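Local coordinates for beta-galactosidase (Bacillus circulans subsp. alkalophilus, PDB 3TTY), which hydrolyses beta-galactosides, releasing terminal galactose, and is a glycoside hydrolase built on a TIM barrel in a three-chain assembly, at residues Tyr15-Glu18 with Thr24-Glu27; Leu329-Ala334 with Ala377-Glu382; Ala360-Val365 with Arg371-Cys376. All coordinates share one frame; numbering follows the deposited sequence.

In the fold
The chain enters the eight-stranded TIM barrel through strand 10-14, and contact 1 ties the loop after that strand to helix 22-35, closing before the other two open. Much later, helix 326-336, which follows the seventh strand, opens contact 2; the chain then makes the eighth strand, 339-344, and a long loop before helix 371-386. Contact 3 closes the end of that loop onto the start of the helix, so it is nested within the larger loop that contact 2 closes by joining helix 326-336 to helix 371-386. Contacts 1 and 3 lie about 15 Å apart, centre to centre, and I362 and F373 of contact 3 also reach helix 22-35.

Contact 1: residues Tyr15-Glu18 with Thr24-Glu27; sequences YNPE and TMEE
Y15 carries its CG anti to the backbone N (chi1 177°), which sends the phenol out from the loop toward helix 22-35, and M25 has its own CG anti as well (chi1 -162°) and stays extended to CE, reaching across toward Y15 and P17. The setting is the first beta-alpha turn of the TIM barrel: residues 15-18 leave strand 10-14, and an early turn of the helix that follows supplies residues 24-27. Tyrosine and methionine cross at about a right angle. The phenol oxygen comes in beside the methionine chain, with Y15 OH 3.4 Å from M25 CG and 4.0 Å from M25 CA. The methyl lies at the rim of the ring, near its plane, M25 CE being 4.2 Å from Y15 CE2, so this is an edge approach and the sulfur does not sit over a face. One face of the ring is taken by P17 from its own segment, whose CD stands 3.6 Å above the plane over the centre. The same proline also meets the methionine, so M25 is touched by both the phenol and the pyrrolidine. Across the two segments the contact is van der Waals packing, the hydroxyl included. That hydroxyl finds its polar partner further along the helix, in a hydrogen bond with D28 OD2, which fixes the outer end of the ring, while F32 meets the ring edge-to-face. I65 packs on both P17 and M25, bringing in helix 60-71, which follows the second strand. The Y15 side chain is about 11 Å from the bound galactose, so this is packing away from the residues that line the sugar pocket. At its closest, the proline touches the thioether through P17 CB and M25 SD, 3.9 Å apart.

Contact 2: residues Leu329-Ala334 with Ala377-Glu382; sequences LWSYQA and AELGKE
Y332 reaches from helix 326-336 to L379 and E382 of helix 371-386; these are the helices that follow the seventh and eighth strands of the TIM barrel, neighbours on its outer wall. Their short segments run in roughly the same direction, 32° apart, with axes 11.7 Å from each other at the closest, a spacing bridged chiefly by Y332, L379 and E382. The polar part is one hydrogen bond, Y332 OH to E382 OE1, at 2.7 Å. The carboxylate oxygen lies in the plane of the ring at its edge, and the hydroxyl meets it on the anti side, 29° out of the carboxylate plane. The other oxygen, OE2, makes a salt bridge with R328, one turn back on the tyrosine's helix, so both oxygens of E382 are gripped by helix 326-336, which should favour the charged form. The apolar part belongs to L379, whose CG stands anti to the backbone N (chi1 -152°), carrying its two methyls toward S331 and Y332. CD2 comes obliquely to the tyrosine, 3.9 Å from Y332 CZ, as the two side chains slide past each other in opposite directions. L383 and L386 also pack on the tyrosine. The other methyl, L379 CD1, lies 3.5 Å from S331 OG, a hydroxyl already hydrogen-bonded to M327 O and Q308 NE2.

Contact 3: residues Ala360-Val365 with Arg371-Cys376; sequences AVIEHV and RVFREC
V361 and F373 make the tightly packed apolar part of this contact, in which the long loop after the eighth strand of the TIM barrel folds onto the first turns of helix 371-386. The valine divides its branches: with CG1 anti to the backbone N (chi1 173°), that methyl comes obliquely to the CD1-CE1 side of the phenyl ring, V361 CG1 lying 3.8 Å from F373 CD1, and the other reaches the thiol, V361 CG2 lying 3.9 Å from C376 SG. The ring is also met at its edge by the valine's carbonyl, V361 O to F373 CD1 at 3.5 Å, near the ring plane, where the C-H rim probably suits an oxygen. I362 CG1 comes to the same rim from further off, 4.3 Å from F373 CE1. Both I362 and F373 rest on M31, so this packed side also reaches helix 22-35, after the first strand. The side of E363 and R371 is polar and partly exposed, with fewer apolar contacts. There E363 lies across V372 at about a right angle, with E363 OE2 3.6 Å from V372 CB. The second oxygen, E363 OE1, accepts from the loop's own A360 N at 3.1 Å, from above the carboxylate plane, and makes a salt bridge with R349, which together hold the carboxylate in place. Further round, R371 and E375 pair along the helix without touching the loop. A second subunit comes in on this side: its E516 makes a salt bridge with R371 and packs on V372, and its Y502 hydrogen-bonds H364. The A360 side chain is about 11 Å from the bound galactose. V372 also meets the loop backbone, its CG1 lying 3.6 Å from A360 O.

Contact 1: residues Tyr15-Glu18 with Thr24-Glu27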
loop_
_atom_site.group_PDB
_atom_site.type_symbol
_atom_site.label_atom_id
_atom_site.label_comp_id
_atom_site.label_asym_id
_atom_site.label_seq_id
_atom_site.Cartn_x
_atom_site.Cartn_y
_atom_site.Cartn_z
ATOM N N TYR A 15 -9.635 -20.529 29.080
ATOM C CA TYR A 15 -11.012 -20.708 29.527
ATOM C C TYR A 15 -11.426 -19.418 30.213
ATOM O O TYR A 15 -10.687 -18.893 31.037
ATOM C CB TYR A 15 -11.098 -21.911 30.486
ATOM C CG TYR A 15 -12.465 -22.201 31.097
ATOM C CD1 TYR A 15 -13.616 -22.261 30.305
ATOM C CD2 TYR A 15 -12.597 -22.454 32.457
ATOM C CE1 TYR A 15 -14.864 -22.545 30.862
ATOM C CE2 TYR A 15 -13.846 -22.733 33.026
ATOM C CZ TYR A 15 -14.971 -22.783 32.222
ATOM O OH TYR A 15 -16.206 -23.047 32.778
ATOM N N ASN A 16 -12.599 -18.903 29.856
ATOM C CA ASN A 16 -13.027 -17.568 30.268
ATOM C C ASN A 16 -14.475 -17.509 30.742
ATOM O O ASN A 16 -15.305 -16.817 30.157
ATOM C CB ASN A 16 -12.810 -16.599 29.114
ATOM C CG ASN A 16 -11.363 -16.559 28.676
ATOM O OD1 ASN A 16 -10.518 -16.060 29.400
ATOM N ND2 ASN A 16 -11.069 -17.107 27.502
ATOM N N PRO A 17 -14.775 -18.233 31.822
ATOM C CA PRO A 17 -16.136 -18.331 32.345
ATOM C C PRO A 17 -16.647 -16.983 32.825
ATOM O O PRO A 17 -17.857 -16.814 32.914
ATOM C CB PRO A 17 -15.988 -19.296 33.521
ATOM C CG PRO A 17 -14.540 -19.172 33.933
ATOM C CD PRO A 17 -13.807 -18.982 32.639
ATOM N N GLU A 18 -15.756 -16.038 33.129
ATOM C CA GLU A 18 -16.215 -14.719 33.563
ATOM C C GLU A 18 -16.944 -13.961 32.437
ATOM O O GLU A 18 -17.546 -12.914 32.675
ATOM C CB GLU A 18 -15.072 -13.880 34.173
ATOM C CG GLU A 18 -13.928 -13.505 33.198
ATOM C CD GLU A 18 -12.824 -14.553 33.168
ATOM O OE1 GLU A 18 -11.640 -14.160 33.278
ATOM O OE2 GLU A 18 -13.132 -15.766 33.040
ATOM N N THR A 24 -23.722 -22.010 32.539
ATOM C CA THR A 24 -22.893 -22.479 31.435
ATOM C C THR A 24 -21.643 -23.187 31.957
ATOM O O THR A 24 -21.161 -24.144 31.370
ATOM C CB THR A 24 -22.576 -21.393 30.352
ATOM O OG1 THR A 24 -21.163 -21.310 30.124
ATOM C CG2 THR A 24 -23.130 -20.062 30.719
ATOM N N MET A 25 -21.162 -22.735 33.098
ATOM C CA MET A 25 -20.031 -23.362 33.744
ATOM C C MET A 25 -20.308 -24.830 34.084
ATOM O O MET A 25 -19.407 -25.671 33.977
ATOM C CB MET A 25 -19.645 -22.567 34.984
ATOM C CG MET A 25 -18.265 -22.865 35.466
ATOM S SD MET A 25 -17.543 -21.503 36.394
ATOM C CE MET A 25 -15.947 -22.243 36.655
ATOM N N GLU A 26 -21.545 -25.147 34.475
ATOM C CA GLU A 26 -21.915 -26.546 34.696
ATOM C C GLU A 26 -21.821 -27.359 33.402
ATOM O O GLU A 26 -21.334 -28.488 33.401
ATOM C CB GLU A 26 -23.315 -26.672 35.310
ATOM C CG GLU A 26 -23.412 -26.186 36.747
ATOM C CD GLU A 26 -22.412 -26.872 37.669
ATOM O OE1 GLU A 26 -21.636 -26.160 38.348
ATOM O OE2 GLU A 26 -22.406 -28.123 37.713
ATOM N N GLU A 27 -22.277 -26.783 32.295
ATOM C CA GLU A 27 -22.119 -27.436 31.002
ATOM C C GLU A 27 -20.643 -27.563 30.610
ATOM O O GLU A 27 -20.243 -28.571 30.037
ATOM C CB GLU A 27 -22.909 -26.704 29.916
ATOM C CG GLU A 27 -24.385 -27.047 29.903
ATOM C CD GLU A 27 -24.617 -28.550 29.845
ATOM O OE1 GLU A 27 -25.016 -29.123 30.883
ATOM O OE2 GLU A 27 -24.394 -29.155 28.772
#

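Contact 2: residues Leu329-Ala334 with Ala377-Glu382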
loop_
_atom_site.group_PDB
_atom_site.type_symbol
_atom_site.label_atom_id
_atom_site.label_comp_id
_atom_site.label_asym_id
_atom_site.label_seq_id
_atom_site.Cartn_x
_atom_site.Cartn_y
_atom_site.Cartn_z
ATOM N N LEU A 329 -3.320 -34.364 13.978
ATOM C CA LEU A 329 -2.018 -34.374 13.306
ATOM C C LEU A 329 -1.093 -33.300 13.877
ATOM O O LEU A 329 0.019 -33.586 14.309
ATOM C CB LEU A 329 -2.202 -34.106 11.812
ATOM C CG LEU A 329 -1.394 -34.869 10.761
ATOM C CD1 LEU A 329 -1.224 -34.004 9.525
ATOM C CD2 LEU A 329 -0.043 -35.347 11.266
ATOM N N TRP A 330 -1.581 -32.063 13.876
ATOM C CA TRP A 330 -0.793 -30.901 14.289
ATOM C C TRP A 330 -0.513 -30.834 15.791
ATOM O O TRP A 330 0.444 -30.178 16.213
ATOM C CB TRP A 330 -1.459 -29.605 13.805
ATOM C CG TRP A 330 -1.442 -29.455 12.321
ATOM C CD1 TRP A 330 -0.950 -30.347 11.422
ATOM C CD2 TRP A 330 -1.933 -28.342 11.560
ATOM N NE1 TRP A 330 -1.093 -29.863 10.147
ATOM C CE2 TRP A 330 -1.696 -28.634 10.199
ATOM C CE3 TRP A 330 -2.552 -27.129 11.895
ATOM C CZ2 TRP A 330 -2.056 -27.764 9.171
ATOM C CZ3 TRP A 330 -2.913 -26.258 10.869
ATOM C CH2 TRP A 330 -2.661 -26.581 9.522
ATOM N N SER A 331 -1.348 -31.498 16.589
ATOM C CA SER A 331 -1.089 -31.642 18.028
ATOM C C SER A 331 0.070 -32.601 18.279
ATOM O O SER A 331 0.972 -32.292 19.051
ATOM C CB SER A 331 -2.332 -32.144 18.788
ATOM O OG SER A 331 -3.442 -31.282 18.617
ATOM N N TYR A 332 0.038 -33.773 17.641
ATOM C CA TYR A 332 1.143 -34.716 17.787
ATOM C C TYR A 332 2.424 -34.224 17.110
ATOM O O TYR A 332 3.528 -34.628 17.490
ATOM C CB TYR A 332 0.771 -36.113 17.291
ATOM C CG TYR A 332 -0.130 -36.856 18.248
ATOM C CD1 TYR A 332 0.284 -37.129 19.546
ATOM C CD2 TYR A 332 -1.392 -37.279 17.857
ATOM C CE1 TYR A 332 -0.543 -37.801 20.437
ATOM C CE2 TYR A 332 -2.219 -37.948 18.735
ATOM C CZ TYR A 332 -1.788 -38.203 20.021
ATOM O OH TYR A 332 -2.606 -38.877 20.885
ATOM N N GLN A 333 2.284 -33.354 16.114
ATOM C CA GLN A 333 3.466 -32.746 15.531
ATOM C C GLN A 333 4.186 -31.916 16.597
ATOM O O GLN A 333 5.409 -31.965 16.699
ATOM C CB GLN A 333 3.144 -31.898 14.298
ATOM C CG GLN A 333 4.391 -31.557 13.472
ATOM C CD GLN A 333 4.109 -30.546 12.380
ATOM O OE1 GLN A 333 3.275 -29.651 12.548
ATOM N NE2 GLN A 333 4.803 -30.685 11.248
ATOM N N ALA A 334 3.428 -31.168 17.392
ATOM C CA ALA A 334 4.012 -30.412 18.487
ATOM C C ALA A 334 4.703 -31.348 19.475
ATOM O O ALA A 334 5.866 -31.138 19.841
ATOM C CB ALA A 334 2.970 -29.582 19.180
ATOM N N ALA A 377 -12.399 -34.743 21.605
ATOM C CA ALA A 377 -12.654 -35.790 22.589
ATOM C C ALA A 377 -11.740 -36.969 22.323
ATOM O O ALA A 377 -11.134 -37.514 23.240
ATOM C CB ALA A 377 -14.119 -36.231 22.556
ATOM N N GLU A 378 -11.632 -37.333 21.054
ATOM C CA GLU A 378 -10.814 -38.460 20.634
ATOM C C GLU A 378 -9.361 -38.268 21.064
ATOM O O GLU A 378 -8.750 -39.177 21.618
ATOM C CB GLU A 378 -10.907 -38.644 19.112
ATOM C CG GLU A 378 -10.028 -39.761 18.558
ATOM C CD GLU A 378 -9.823 -39.688 17.035
ATOM O OE1 GLU A 378 -9.532 -40.746 16.425
ATOM O OE2 GLU A 378 -9.931 -38.584 16.448
ATOM N N LEU A 379 -8.812 -37.084 20.800
ATOM C CA LEU A 379 -7.435 -36.771 21.170
ATOM C C LEU A 379 -7.320 -36.789 22.683
ATOM O O LEU A 379 -6.377 -37.356 23.238
ATOM C CB LEU A 379 -7.058 -35.385 20.662
ATOM C CG LEU A 379 -5.616 -35.028 20.317
ATOM C CD1 LEU A 379 -5.447 -33.517 20.481
ATOM C CD2 LEU A 379 -4.595 -35.786 21.141
ATOM N N GLY A 380 -8.281 -36.158 23.349
ATOM C CA GLY A 380 -8.333 -36.173 24.800
ATOM C C GLY A 380 -8.181 -37.584 25.350
ATOM O O GLY A 380 -7.439 -37.811 26.313
ATOM N N LYS A 381 -8.880 -38.536 24.737
ATOM C CA LYS A 381 -8.800 -39.928 25.176
ATOM C C LYS A 381 -7.396 -40.540 25.014
ATOM O O LYS A 381 -6.869 -41.143 25.949
ATOM C CB LYS A 381 -9.854 -40.785 24.463
ATOM C CG LYS A 381 -10.013 -42.205 25.019
ATOM C CD LYS A 381 -11.332 -42.821 24.539
ATOM C CE LYS A 381 -11.526 -44.250 25.036
ATOM N NZ LYS A 381 -12.858 -44.794 24.619
ATOM N N GLU A 382 -6.805 -40.394 23.834
ATOM C CA GLU A 382 -5.437 -40.869 23.601
ATOM C C GLU A 382 -4.444 -40.270 24.606
ATOM O O GLU A 382 -3.612 -40.976 25.173
ATOM C CB GLU A 382 -5.000 -40.552 22.164
ATOM C CG GLU A 382 -5.839 -41.263 21.107
ATOM C CD GLU A 382 -5.491 -40.850 19.693
ATOM O OE1 GLU A 382 -4.795 -39.829 19.520
ATOM O OE2 GLU A 382 -5.925 -41.547 18.746
#

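Contact 3: residues Ala360-Val365 with Arg371-Cys376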
loop_
_atom_site.group_PDB
_atom_site.type_symbol
_atom_site.label_atom_id
_atom_site.label_comp_id
_atom_site.label_asym_id
_atom_site.label_seq_id
_atom_site.Cartn_x
_atom_site.Cartn_y
_atom_site.Cartn_z
ATOM N N ALA A 360 -13.282 -23.034 19.041
ATOM C CA ALA A 360 -13.169 -23.462 20.430
ATOM C C ALA A 360 -13.643 -24.903 20.541
ATOM O O ALA A 360 -14.255 -25.435 19.618
ATOM C CB ALA A 360 -13.985 -22.562 21.340
ATOM N N VAL A 361 -13.351 -25.542 21.667
ATOM C CA VAL A 361 -13.830 -26.898 21.900
ATOM C C VAL A 361 -15.359 -26.920 21.975
ATOM O O VAL A 361 -16.005 -27.736 21.325
ATOM C CB VAL A 361 -13.224 -27.477 23.164
ATOM C CG1 VAL A 361 -13.868 -28.818 23.495
ATOM C CG2 VAL A 361 -11.707 -27.611 22.980
ATOM N N ILE A 362 -15.928 -26.002 22.752
ATOM C CA ILE A 362 -17.374 -25.803 22.795
ATOM C C ILE A 362 -17.743 -24.522 22.037
ATOM O O ILE A 362 -17.223 -23.434 22.329
ATOM C CB ILE A 362 -17.876 -25.665 24.234
ATOM C CG1 ILE A 362 -17.474 -26.888 25.059
ATOM C CG2 ILE A 362 -19.389 -25.437 24.250
ATOM C CD1 ILE A 362 -17.665 -26.678 26.548
ATOM N N GLU A 363 -18.650 -24.640 21.072
ATOM C CA GLU A 363 -18.874 -23.531 20.155
ATOM C C GLU A 363 -20.270 -22.929 20.284
ATOM O O GLU A 363 -20.915 -23.117 21.317
ATOM C CB GLU A 363 -18.429 -23.914 18.740
ATOM C CG GLU A 363 -16.913 -24.201 18.754
ATOM C CD GLU A 363 -16.298 -24.534 17.403
ATOM O OE1 GLU A 363 -15.486 -23.724 16.901
ATOM O OE2 GLU A 363 -16.576 -25.632 16.865
ATOM N N HIS A 364 -20.712 -22.148 19.302
ATOM C CA HIS A 364 -21.927 -21.357 19.498
ATOM C C HIS A 364 -23.185 -22.212 19.658
ATOM O O HIS A 364 -24.127 -21.795 20.320
ATOM C CB HIS A 364 -22.098 -20.288 18.405
ATOM C CG HIS A 364 -21.046 -19.219 18.442
ATOM N ND1 HIS A 364 -20.505 -18.664 17.301
ATOM C CD2 HIS A 364 -20.420 -18.619 19.483
ATOM C CE1 HIS A 364 -19.596 -17.767 17.637
ATOM N NE2 HIS A 364 -19.528 -17.718 18.957
ATOM N N VAL A 365 -23.192 -23.403 19.060
ATOM C CA VAL A 365 -24.290 -24.350 19.256
ATOM C C VAL A 365 -24.425 -24.748 20.717
ATOM O O VAL A 365 -25.504 -25.109 21.160
ATOM C CB VAL A 365 -24.073 -25.673 18.508
ATOM C CG1 VAL A 365 -25.442 -26.265 18.135
ATOM C CG2 VAL A 365 -23.195 -25.472 17.308
ATOM N N ARG A 371 -18.512 -32.030 14.924
ATOM C CA ARG A 371 -17.293 -32.579 14.355
ATOM C C ARG A 371 -16.067 -32.151 15.185
ATOM O O ARG A 371 -15.275 -32.987 15.633
ATOM C CB ARG A 371 -17.174 -32.094 12.913
ATOM C CG ARG A 371 -16.184 -32.822 12.061
ATOM C CD ARG A 371 -15.743 -31.907 10.936
ATOM N NE ARG A 371 -14.302 -31.866 10.972
ATOM C CZ ARG A 371 -13.554 -30.781 10.845
ATOM N NH1 ARG A 371 -14.091 -29.589 10.617
ATOM N NH2 ARG A 371 -12.245 -30.923 10.924
ATOM N N VAL A 372 -15.937 -30.846 15.407
ATOM C CA VAL A 372 -14.838 -30.305 16.197
ATOM C C VAL A 372 -14.750 -30.913 17.598
ATOM O O VAL A 372 -13.665 -31.296 18.046
ATOM C CB VAL A 372 -14.910 -28.758 16.308
ATOM C CG1 VAL A 372 -13.950 -28.263 17.377
ATOM C CG2 VAL A 372 -14.586 -28.120 14.967
ATOM N N PHE A 373 -15.883 -31.010 18.291
ATOM C CA PHE A 373 -15.854 -31.540 19.647
ATOM C C PHE A 373 -15.398 -32.995 19.672
ATOM O O PHE A 373 -14.591 -33.379 20.522
ATOM C CB PHE A 373 -17.195 -31.394 20.358
ATOM C CG PHE A 373 -17.131 -31.754 21.807
ATOM C CD1 PHE A 373 -17.046 -30.768 22.779
ATOM C CD2 PHE A 373 -17.106 -33.085 22.201
ATOM C CE1 PHE A 373 -16.965 -31.102 24.120
ATOM C CE2 PHE A 373 -17.026 -33.424 23.542
ATOM C CZ PHE A 373 -16.953 -32.430 24.500
ATOM N N ARG A 374 -15.909 -33.799 18.743
ATOM C CA ARG A 374 -15.573 -35.216 18.705
ATOM C C ARG A 374 -14.090 -35.436 18.474
ATOM O O ARG A 374 -13.487 -36.328 19.079
ATOM C CB ARG A 374 -16.385 -35.933 17.624
ATOM C CG ARG A 374 -17.886 -35.870 17.869
ATOM C CD ARG A 374 -18.644 -36.509 16.726
ATOM N NE ARG A 374 -20.075 -36.256 16.839
ATOM C CZ ARG A 374 -20.773 -35.550 15.959
ATOM N NH1 ARG A 374 -20.168 -35.044 14.891
ATOM N NH2 ARG A 374 -22.077 -35.369 16.138
ATOM N N GLU A 375 -13.499 -34.625 17.598
ATOM C CA GLU A 375 -12.071 -34.728 17.315
ATOM C C GLU A 375 -11.261 -34.328 18.543
ATOM O O GLU A 375 -10.227 -34.924 18.836
ATOM C CB GLU A 375 -11.690 -33.906 16.086
ATOM C CG GLU A 375 -12.361 -34.401 14.796
ATOM C CD GLU A 375 -11.773 -33.791 13.539
ATOM O OE1 GLU A 375 -10.543 -33.527 13.505
ATOM O OE2 GLU A 375 -12.545 -33.579 12.575
ATOM N N CYS A 376 -11.746 -33.339 19.279
ATOM C CA CYS A 376 -11.110 -32.973 20.531
ATOM C C CYS A 376 -11.223 -34.116 21.545
ATOM O O CYS A 376 -10.257 -34.422 22.252
ATOM C CB CYS A 376 -11.707 -31.679 21.098
ATOM S SG CYS A 376 -11.288 -30.196 20.118
#